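Local coordinates for assembly chaperone of ribosomal protein L4 (Acl4) (Chaetomium thermophilum, PDB 5TQB) that probably binds newly made ribosomal protein L4 as its assembly chaperone, holding it against a TPR-type solenoid of stacked helices, at residues B[22-27]-B[49-54]; B[118-123]-B[132-137]; B[175-180]-B[185-190]; B[264-269]-B[321-326]. All coordinates share one frame; numbering follows the deposited sequence.

Overall arrangement
All four interactions join pairs of helices in an elongated, all-helical solenoid, and none of them touches another. Interactions 1, 2 and 3 each close a helical hairpin, whereas interaction 4 brings together helices 262-281 and 318-333, which have helix 291-313 between them in sequence. Interactions 1 and 4 are buried, interaction 3 partly so, and interaction 2 lies at the surface. Interactions 2 and 3 share no helix, but helices 131-156 and 166-180 follow each other in the chain, and the contact centres are about 20 Å apart. Interactions 1 and 2 set methyls against side chains and backbone, without hydrogen bonds across. Interaction 3 adds a CH-pi contact, and interaction 4 rests on a tyrosine-histidine hydrogen bond.

Interaction 1 (B[22-27]-B[49-54]); sequences TAAKVA and GQIHVE
Aliphatic packing of Ile51 against Ala23, Ala24 and Ala27 joins helices 20-32 and 41-54 as a buried, antiparallel helical hairpin near the N-terminal end of the solenoid. Residues 49-54 lie in the predicted tetratricopeptide repeat, and the alanines come from the helix that precedes it. The two segments run at 154° to each other, their axes 9.8 Å apart, and the backbones come nearest where the CA atoms of Ala24 and Ile51 are 6.3 Å apart.

Ile51 enters between the three alanines, and Ile20, on helix 20-32 with the alanines, also touches it, so that its side chain sits as a knob among residues i, i+3, i+4 and i+7 in the manner of knobs-into-holes packing. Its two branches divide the work. CG2, which stands opposite the backbone N about the first torsion, meets the CB of Ala24 at 3.7 Å. The longer branch, extended at its second torsion (164°), carries CD1 across to the other two alanines.

Leu14 of helix 4-16 covers Ala23 from the preceding helix. Beside Ile51, the ring of His52 meets that of Tyr64, while Glu54 forms hydrogen bonds with another protein chain of the assembly. At the end of the isoleucine, CD1 lies 3.5 Å from the CB of Ala27, 4.1 Å from the CB of Ala23 and 3.7 Å from the carbonyl oxygen of Ala23.

Interaction 2 (B[118-123]-B[132-137]); sequences QSLMDS and GQVEAA
Where Leu120 meets Val134 and Ala137, the flat groups are peptide units, since no ring or side-chain amide takes part across the contact. The peptide carbonyl of Leu120 receives a methyl at its oxygen, with Val134 CG1 3.3 Å from Leu120 O. In the reverse sense, the carbonyl carbon of Ala137 is approached by Leu120 CD1 at 3.9 Å. These touches close a helical hairpin of the solenoid, in which the long helix 100-125 runs into the turn and the long helix 131-156 leaves it in a roughly opposed direction.

The contact is small and lies at the surface, with no hydrogen bond across it. Leu120 and Val134 point their CB atoms at the opposite helix and mark the nearest approach of the backbones, their CA atoms 6.5 Å apart. The CG1 branch of the valine lies opposite its own backbone N (chi1 -178°), which brings that methyl to the leucine backbone and to Leu120 CB at 4.2 Å. Leu120 itself reaches further along helix 131-156, where Ile138 also packs on it.

On the far side of helix 100-125, the carboxamide of Gln118 donates a weak bond through NE2 to Asp122 OD1, one turn on. Near the turn, the backbone N of Gln133 donates a hydrogen bond to Ser130 OG. Across the hairpin, the leucine ends with its CD1 methyl 4.0 Å from the CB of Ala137.

Interaction 3 (B[175-180]-B[185-190]); sequences TEATMI and PETWQT. With EDO (1,2-ethanediol), chain H.
Thr178 lies over the indole of Trp188 in a CH-pi contact between helices 166-180 and 185-197, which a short loop joins into a hairpin of the solenoid. The methyl CG2 of Thr178 stands 3.7 Å from the centroid of the six-membered ring of Trp188 and 12° off its normal, so it meets the face nearly head-on. The first torsion of the threonine explains this: with CG2 opposite the carbonyl carbon, the methyl is left for the indole while OG1 turns back along its own helix to the carbonyl oxygen of Ile174. Arg210 and Ser211 of helix 201-212 also touch Trp188.

Beside the ring, Thr187 CG2 makes a methyl-to-carbonyl contact with Ala177 O at 3.7 Å and an apolar one with Ala177 CB at 4.2 Å, close to the point where the backbones are nearest.

Hydrogen bonds act from outside the two segments rather than between them. Trp188 NE1 bonds to Pro182 O, which restrains the rotation of the indole, and Thr187 OG1 is engaged by the carbonyls of Trp184 and Ala181.

A bound ethanediol, probably from the crystallisation liquor, sits at Glu186. Its O2 donates to Glu186 OE2 at 2.7 Å, and its O1 weakly accepts a bond from Glu186 N at 3.0 Å. OE2 also bonds to Ser230 OG, and OE1 forms a salt bridge with a basic side chain of another protein chain. Gathering such partners would favour an ionised Glu186 carboxylate where that other chain comes near, while the hairpin itself coheres through methyl and ring contacts.

Interaction 4 (B[264-269]-B[321-326]); sequences VWYLGG and GEHAKE
Tyr266 and His323 reach for each other at about a right angle, and their polar rims meet between helices 262-281 and 318-333. Tyr266 OH and His323 ND1 are 2.5 Å apart in a very short hydrogen bond for which either could be the donor; its exact length deserves some caution at this resolution. ND1 lies at the edge of the tyrosine ring and in its plane. The hydroxyl in turn stands near the plane of the imidazole, beside ND1 and 3.1 Å from His323 CE1. Neither ring covers a face of the other: the planes are turned by 53° and the centroids are 5.7 Å apart, so this is a rim-to-rim pair and not a stack.

Both side chains swing out opposite their backbone N atoms, with chi1 172° for Tyr266 and -169° for His323, and together they bridge CA atoms of Tyr266 and His323 that are 9.2 Å apart. The backbones come nearest at Tyr266 CA and Ala324 CA, 6.9 Å apart. Ala324 adds a looser apolar touch near the plane of the phenol, its CB 4.4 Å from Tyr266 CD1. Leu320 and Leu327 also touch the Tyr266 side chain, which thus meets helix 318-333 along more than one turn.

The hydroxyl has a second partner, the backbone of another protein chain, and a basic side chain of that chain packs on His323. Pairing of helices separated by one intervening helix is characteristic of TPR-type solenoids, where such helices line a common surface; here that surface carries the bound protein, consistent with recognition of ribosomal protein L4.

Interaction 1 (B[22-27]-B[49-54])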
# COMPACT_ATOMS: atom_id res chain seq x y z
N THR B 22 12.11 -19.48 4.38
CA THR B 22 13.46 -19.70 4.89
C THR B 22 13.70 -18.91 6.17
O THR B 22 14.44 -19.36 7.05
CB THR B 22 14.51 -19.31 3.84
OG1 THR B 22 14.19 -19.94 2.59
CG2 THR B 22 15.90 -19.74 4.29
N ALA B 23 13.07 -17.75 6.28
CA ALA B 23 13.18 -16.92 7.48
C ALA B 23 12.65 -17.67 8.70
O ALA B 23 13.24 -17.62 9.77
CB ALA B 23 12.42 -15.62 7.29
N ALA B 24 11.53 -18.35 8.53
CA ALA B 24 10.93 -19.10 9.63
C ALA B 24 11.89 -20.19 10.09
O ALA B 24 12.05 -20.43 11.28
CB ALA B 24 9.61 -19.70 9.21
N LYS B 25 12.54 -20.84 9.13
CA LYS B 25 13.49 -21.89 9.46
C LYS B 25 14.68 -21.33 10.24
O LYS B 25 15.06 -21.87 11.27
CB LYS B 25 13.98 -22.59 8.20
CG LYS B 25 12.95 -23.50 7.56
CD LYS B 25 13.57 -24.32 6.44
CE LYS B 25 12.54 -25.24 5.79
NZ LYS B 25 13.17 -26.19 4.83
N VAL B 26 15.25 -20.23 9.75
CA VAL B 26 16.42 -19.64 10.39
C VAL B 26 16.06 -19.03 11.75
O VAL B 26 16.85 -19.11 12.69
CB VAL B 26 17.08 -18.57 9.49
CG1 VAL B 26 18.26 -17.91 10.21
CG2 VAL B 26 17.56 -19.19 8.19
N ALA B 27 14.87 -18.44 11.84
CA ALA B 27 14.40 -17.85 13.09
C ALA B 27 14.12 -18.92 14.13
O ALA B 27 14.33 -18.70 15.32
CB ALA B 27 13.14 -17.02 12.84
N GLY B 49 7.00 -14.07 15.56
CA GLY B 49 5.64 -13.58 15.51
C GLY B 49 5.34 -12.88 14.19
O GLY B 49 4.34 -13.18 13.55
N GLN B 50 6.22 -11.95 13.81
CA GLN B 50 6.11 -11.24 12.54
C GLN B 50 6.05 -12.22 11.37
O GLN B 50 5.26 -12.05 10.45
CB GLN B 50 7.31 -10.32 12.30
CG GLN B 50 7.53 -9.24 13.34
CD GLN B 50 8.89 -8.56 13.21
OE1 GLN B 50 9.70 -8.93 12.37
NE2 GLN B 50 9.14 -7.57 14.06
N ILE B 51 6.90 -13.23 11.42
CA ILE B 51 7.03 -14.18 10.32
C ILE B 51 5.74 -14.95 10.11
O ILE B 51 5.28 -15.11 8.99
CB ILE B 51 8.20 -15.16 10.55
CG1 ILE B 51 9.53 -14.42 10.46
CG2 ILE B 51 8.18 -16.29 9.52
CD1 ILE B 51 10.72 -15.19 11.04
N HIS B 52 5.16 -15.42 11.21
CA HIS B 52 3.95 -16.22 11.12
C HIS B 52 2.72 -15.37 10.81
O HIS B 52 1.72 -15.87 10.32
CB HIS B 52 3.78 -17.05 12.39
CG HIS B 52 4.71 -18.22 12.46
ND1 HIS B 52 6.04 -18.09 12.81
CD2 HIS B 52 4.52 -19.53 12.19
CE1 HIS B 52 6.61 -19.28 12.77
NE2 HIS B 52 5.71 -20.17 12.40
N VAL B 53 2.81 -14.07 11.08
CA VAL B 53 1.76 -13.14 10.67
C VAL B 53 1.80 -13.03 9.15
O VAL B 53 0.77 -13.11 8.49
CB VAL B 53 1.96 -11.73 11.29
CG1 VAL B 53 1.42 -10.62 10.39
CG2 VAL B 53 1.30 -11.67 12.66
N GLU B 54 3.00 -12.84 8.62
CA GLU B 54 3.18 -12.71 7.18
C GLU B 54 2.80 -14.01 6.47
O GLU B 54 2.45 -13.99 5.29
CB GLU B 54 4.63 -12.33 6.87
CG GLU B 54 5.09 -11.05 7.56
CD GLU B 54 5.28 -9.89 6.60
OE1 GLU B 54 5.00 -8.74 7.00
OE2 GLU B 54 5.73 -10.13 5.46

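Interaction 2 (B[118-123]-B[132-137])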
# COMPACT_ATOMS: atom_id res chain seq x y z
N GLN B 118 9.53 9.74 25.61
CA GLN B 118 10.04 10.61 26.66
C GLN B 118 11.55 10.41 26.88
O GLN B 118 12.26 11.36 27.20
CB GLN B 118 9.29 10.36 27.98
CG GLN B 118 9.75 11.23 29.15
CD GLN B 118 9.50 12.71 28.91
OE1 GLN B 118 8.42 13.12 28.49
NE2 GLN B 118 10.52 13.53 29.18
N SER B 119 12.02 9.18 26.69
CA SER B 119 13.43 8.87 26.83
C SER B 119 14.25 9.47 25.69
O SER B 119 15.35 9.98 25.91
CB SER B 119 13.64 7.36 26.89
OG SER B 119 15.02 7.03 26.78
N LEU B 120 13.72 9.41 24.47
CA LEU B 120 14.40 10.00 23.32
C LEU B 120 14.52 11.51 23.46
O LEU B 120 15.51 12.11 23.03
CB LEU B 120 13.67 9.65 22.03
CG LEU B 120 13.79 8.20 21.55
CD1 LEU B 120 12.78 7.91 20.45
CD2 LEU B 120 15.20 7.91 21.08
N MSE B 121 13.51 12.13 24.07
CA MSE B 121 13.50 13.57 24.28
C MSE B 121 14.52 14.01 25.33
O MSE B 121 15.11 15.09 25.22
CB MSE B 121 12.11 14.05 24.69
CG MSE B 121 11.15 14.24 23.53
SE MSE B 121 9.52 15.17 24.04
CE MSE B 121 8.81 13.86 25.30
N ASP B 122 14.73 13.18 26.35
CA ASP B 122 15.74 13.46 27.36
C ASP B 122 17.12 13.29 26.74
O ASP B 122 18.05 14.03 27.05
CB ASP B 122 15.58 12.53 28.56
CG ASP B 122 14.27 12.75 29.29
OD1 ASP B 122 13.71 13.87 29.22
OD2 ASP B 122 13.79 11.79 29.95
N SER B 123 17.24 12.30 25.85
CA SER B 123 18.48 12.04 25.14
C SER B 123 18.77 13.14 24.13
O SER B 123 19.89 13.26 23.63
CB SER B 123 18.39 10.70 24.42
OG SER B 123 19.56 10.45 23.66
N GLY B 132 19.23 15.12 14.36
CA GLY B 132 18.31 14.73 13.30
C GLY B 132 17.82 13.31 13.44
O GLY B 132 16.66 13.01 13.16
N GLN B 133 18.72 12.42 13.87
CA GLN B 133 18.38 11.01 14.06
C GLN B 133 17.34 10.84 15.16
O GLN B 133 16.38 10.08 15.01
CB GLN B 133 19.64 10.20 14.41
CG GLN B 133 20.61 10.03 13.25
CD GLN B 133 20.09 9.10 12.18
OE1 GLN B 133 19.07 8.44 12.35
NE2 GLN B 133 20.80 9.05 11.05
N VAL B 134 17.54 11.55 16.27
CA VAL B 134 16.65 11.44 17.42
C VAL B 134 15.26 11.98 17.08
O VAL B 134 14.25 11.34 17.37
CB VAL B 134 17.20 12.20 18.65
CG1 VAL B 134 16.28 12.03 19.84
CG2 VAL B 134 18.59 11.71 19.00
N GLU B 135 15.21 13.16 16.46
CA GLU B 135 13.95 13.77 16.05
C GLU B 135 13.19 12.86 15.10
O GLU B 135 11.96 12.77 15.14
CB GLU B 135 14.18 15.12 15.39
CG GLU B 135 14.62 16.22 16.35
CD GLU B 135 14.84 17.54 15.65
OE1 GLU B 135 14.47 17.66 14.46
OE2 GLU B 135 15.39 18.47 16.29
N ALA B 136 13.93 12.17 14.23
CA ALA B 136 13.34 11.22 13.31
C ALA B 136 12.78 10.03 14.07
O ALA B 136 11.68 9.55 13.79
CB ALA B 136 14.38 10.75 12.30
N ALA B 137 13.55 9.55 15.04
CA ALA B 137 13.15 8.43 15.87
C ALA B 137 11.93 8.80 16.71
O ALA B 137 11.01 8.00 16.86
CB ALA B 137 14.30 7.99 16.77

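Interaction 3 (B[175-180]-B[185-190])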
# COMPACT_ATOMS: atom_id res chain seq x y z
N THR B 175 -7.84 13.98 20.42
CA THR B 175 -7.21 15.23 20.83
C THR B 175 -5.71 15.00 21.07
O THR B 175 -4.88 15.79 20.61
CB THR B 175 -7.86 15.85 22.10
OG1 THR B 175 -8.02 14.85 23.11
CG2 THR B 175 -9.21 16.46 21.76
N GLU B 176 -5.38 13.93 21.79
CA GLU B 176 -3.98 13.58 22.02
C GLU B 176 -3.26 13.21 20.71
O GLU B 176 -2.11 13.58 20.51
CB GLU B 176 -3.87 12.42 23.02
CG GLU B 176 -2.43 11.92 23.22
CD GLU B 176 -2.32 10.80 24.25
OE1 GLU B 176 -3.29 10.58 25.00
OE2 GLU B 176 -1.25 10.15 24.30
N ALA B 177 -3.94 12.49 19.83
CA ALA B 177 -3.33 12.04 18.58
C ALA B 177 -3.02 13.20 17.63
O ALA B 177 -1.98 13.20 16.97
CB ALA B 177 -4.22 11.02 17.90
N THR B 178 -3.92 14.18 17.56
CA THR B 178 -3.68 15.35 16.72
C THR B 178 -2.59 16.23 17.32
O THR B 178 -1.93 16.99 16.62
CB THR B 178 -4.96 16.20 16.53
OG1 THR B 178 -5.58 16.45 17.79
CG2 THR B 178 -5.95 15.48 15.62
N MSE B 179 -2.41 16.12 18.64
CA MSE B 179 -1.39 16.88 19.33
C MSE B 179 0.01 16.35 19.01
O MSE B 179 0.94 17.12 18.77
CB MSE B 179 -1.64 16.83 20.84
CG MSE B 179 -0.80 17.80 21.64
SE MSE B 179 -1.11 17.62 23.56
CE MSE B 179 -0.47 15.79 23.80
N ILE B 180 0.15 15.02 19.01
CA ILE B 180 1.46 14.39 18.87
C ILE B 180 1.86 14.14 17.41
O ILE B 180 3.04 14.02 17.10
CB ILE B 180 1.52 13.04 19.63
CG1 ILE B 180 0.60 12.00 18.98
CG2 ILE B 180 1.18 13.26 21.10
CD1 ILE B 180 0.57 10.65 19.68
N PRO B 185 -1.46 11.62 8.24
CA PRO B 185 -2.82 11.53 7.68
C PRO B 185 -3.82 10.69 8.49
O PRO B 185 -5.01 11.02 8.48
CB PRO B 185 -2.61 10.89 6.30
CG PRO B 185 -1.15 10.83 6.07
CD PRO B 185 -0.43 11.49 7.19
N GLU B 186 -3.36 9.64 9.15
CA GLU B 186 -4.25 8.73 9.86
C GLU B 186 -4.92 9.38 11.07
O GLU B 186 -6.01 8.97 11.47
CB GLU B 186 -3.47 7.49 10.29
CG GLU B 186 -4.30 6.47 11.05
CD GLU B 186 -3.92 5.04 10.73
OE1 GLU B 186 -3.69 4.25 11.67
OE2 GLU B 186 -3.85 4.70 9.52
N THR B 187 -4.28 10.38 11.65
CA THR B 187 -4.85 11.04 12.80
C THR B 187 -6.11 11.80 12.36
O THR B 187 -7.15 11.72 13.02
CB THR B 187 -3.84 12.00 13.46
OG1 THR B 187 -3.40 12.96 12.50
CG2 THR B 187 -2.64 11.22 13.97
N TRP B 188 -6.01 12.51 11.24
CA TRP B 188 -7.12 13.32 10.75
C TRP B 188 -8.18 12.45 10.09
O TRP B 188 -9.37 12.79 10.09
CB TRP B 188 -6.59 14.38 9.79
CG TRP B 188 -5.71 15.34 10.51
CD1 TRP B 188 -4.36 15.43 10.44
CD2 TRP B 188 -6.13 16.32 11.46
NE1 TRP B 188 -3.90 16.42 11.28
CE2 TRP B 188 -4.98 16.98 11.92
CE3 TRP B 188 -7.38 16.72 11.96
CZ2 TRP B 188 -5.03 18.02 12.84
CZ3 TRP B 188 -7.43 17.75 12.88
CH2 TRP B 188 -6.26 18.38 13.32
N GLN B 189 -7.75 11.32 9.56
CA GLN B 189 -8.65 10.31 9.06
C GLN B 189 -9.55 9.84 10.20
O GLN B 189 -10.77 9.68 10.04
CB GLN B 189 -7.84 9.15 8.51
CG GLN B 189 -8.59 8.25 7.57
CD GLN B 189 -7.66 7.45 6.69
OE1 GLN B 189 -6.86 8.02 5.93
NE2 GLN B 189 -7.75 6.13 6.78
N THR B 190 -8.94 9.63 11.37
CA THR B 190 -9.64 9.11 12.53
C THR B 190 -10.52 10.18 13.16
O THR B 190 -11.57 9.88 13.72
CB THR B 190 -8.65 8.54 13.56
OG1 THR B 190 -7.87 7.52 12.95
CG2 THR B 190 -9.37 7.95 14.77
C1 EDO H . -0.70 7.03 8.45
O1 EDO H . -1.14 8.15 7.73
C2 EDO H . -1.38 5.77 7.97
O2 EDO H . -1.18 4.75 8.93

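Interaction 4 (B[264-269]-B[321-326])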
# COMPACT_ATOMS: atom_id res chain seq x y z
N VAL B 264 -11.47 -3.31 -3.35
CA VAL B 264 -11.16 -2.02 -3.97
C VAL B 264 -11.87 -1.85 -5.31
O VAL B 264 -12.28 -0.74 -5.65
CB VAL B 264 -9.65 -1.81 -4.11
CG1 VAL B 264 -9.34 -0.54 -4.91
CG2 VAL B 264 -9.02 -1.71 -2.74
N TRP B 265 -12.04 -2.93 -6.06
CA TRP B 265 -12.80 -2.86 -7.30
C TRP B 265 -14.24 -2.48 -6.96
O TRP B 265 -14.86 -1.67 -7.64
CB TRP B 265 -12.76 -4.18 -8.08
CG TRP B 265 -11.51 -4.38 -8.88
CD1 TRP B 265 -10.53 -5.32 -8.66
CD2 TRP B 265 -11.10 -3.64 -10.04
NE1 TRP B 265 -9.55 -5.20 -9.61
CE2 TRP B 265 -9.87 -4.18 -10.47
CE3 TRP B 265 -11.65 -2.58 -10.75
CZ2 TRP B 265 -9.18 -3.69 -11.58
CZ3 TRP B 265 -10.97 -2.09 -11.86
CH2 TRP B 265 -9.75 -2.65 -12.26
N TYR B 266 -14.76 -3.07 -5.89
CA TYR B 266 -16.11 -2.77 -5.43
C TYR B 266 -16.25 -1.31 -5.01
O TYR B 266 -17.16 -0.61 -5.46
CB TYR B 266 -16.49 -3.67 -4.27
CG TYR B 266 -17.79 -3.28 -3.63
CD1 TYR B 266 -19.00 -3.62 -4.22
CD2 TYR B 266 -17.82 -2.55 -2.45
CE1 TYR B 266 -20.19 -3.25 -3.65
CE2 TYR B 266 -19.00 -2.18 -1.88
CZ TYR B 266 -20.19 -2.53 -2.48
OH TYR B 266 -21.38 -2.16 -1.90
N LEU B 267 -15.35 -0.84 -4.16
CA LEU B 267 -15.43 0.52 -3.65
C LEU B 267 -15.33 1.54 -4.79
O LEU B 267 -16.04 2.54 -4.79
CB LEU B 267 -14.35 0.77 -2.60
CG LEU B 267 -14.62 0.11 -1.24
CD1 LEU B 267 -13.39 0.20 -0.34
CD2 LEU B 267 -15.85 0.72 -0.55
N GLY B 268 -14.46 1.27 -5.76
CA GLY B 268 -14.30 2.16 -6.90
C GLY B 268 -15.54 2.15 -7.77
O GLY B 268 -15.97 3.19 -8.28
N GLY B 269 -16.12 0.97 -7.95
CA GLY B 269 -17.35 0.83 -8.70
C GLY B 269 -18.51 1.53 -8.01
O GLY B 269 -19.32 2.19 -8.66
N GLY B 321 -20.49 -9.58 -2.95
CA GLY B 321 -20.64 -10.17 -4.26
C GLY B 321 -22.04 -10.00 -4.81
O GLY B 321 -22.22 -9.72 -5.99
N GLU B 322 -23.04 -10.15 -3.95
CA GLU B 322 -24.42 -10.01 -4.40
C GLU B 322 -24.78 -8.55 -4.65
O GLU B 322 -25.57 -8.26 -5.54
CB GLU B 322 -25.38 -10.64 -3.39
CG GLU B 322 -25.16 -12.14 -3.17
CD GLU B 322 -25.14 -12.94 -4.46
OE1 GLU B 322 -25.92 -12.63 -5.39
OE2 GLU B 322 -24.33 -13.89 -4.56
N HIS B 323 -24.19 -7.64 -3.89
CA HIS B 323 -24.49 -6.23 -4.07
C HIS B 323 -23.92 -5.70 -5.38
O HIS B 323 -24.55 -4.89 -6.06
CB HIS B 323 -23.93 -5.40 -2.92
CG HIS B 323 -24.44 -3.99 -2.91
ND1 HIS B 323 -23.66 -2.92 -2.51
CD2 HIS B 323 -25.65 -3.47 -3.23
CE1 HIS B 323 -24.37 -1.81 -2.60
NE2 HIS B 323 -25.58 -2.11 -3.03
N ALA B 324 -22.73 -6.17 -5.74
CA ALA B 324 -22.10 -5.78 -6.99
C ALA B 324 -23.00 -6.18 -8.14
O ALA B 324 -23.18 -5.43 -9.11
CB ALA B 324 -20.73 -6.41 -7.11
N LYS B 325 -23.60 -7.36 -8.04
CA LYS B 325 -24.54 -7.82 -9.06
C LYS B 325 -25.75 -6.88 -9.14
O LYS B 325 -26.14 -6.47 -10.24
CB LYS B 325 -24.99 -9.25 -8.78
CG LYS B 325 -23.88 -10.28 -8.95
CD LYS B 325 -24.36 -11.68 -8.59
CE LYS B 325 -23.20 -12.65 -8.45
NZ LYS B 325 -23.66 -14.02 -8.11
N GLU B 326 -26.34 -6.54 -7.99
CA GLU B 326 -27.50 -5.65 -7.95
C GLU B 326 -27.19 -4.33 -8.64
O GLU B 326 -28.02 -3.81 -9.39
CB GLU B 326 -27.91 -5.33 -6.51
CG GLU B 326 -28.48 -6.47 -5.70
CD GLU B 326 -28.87 -6.04 -4.29
OE1 GLU B 326 -29.63 -5.05 -4.18
OE2 GLU B 326 -28.41 -6.66 -3.31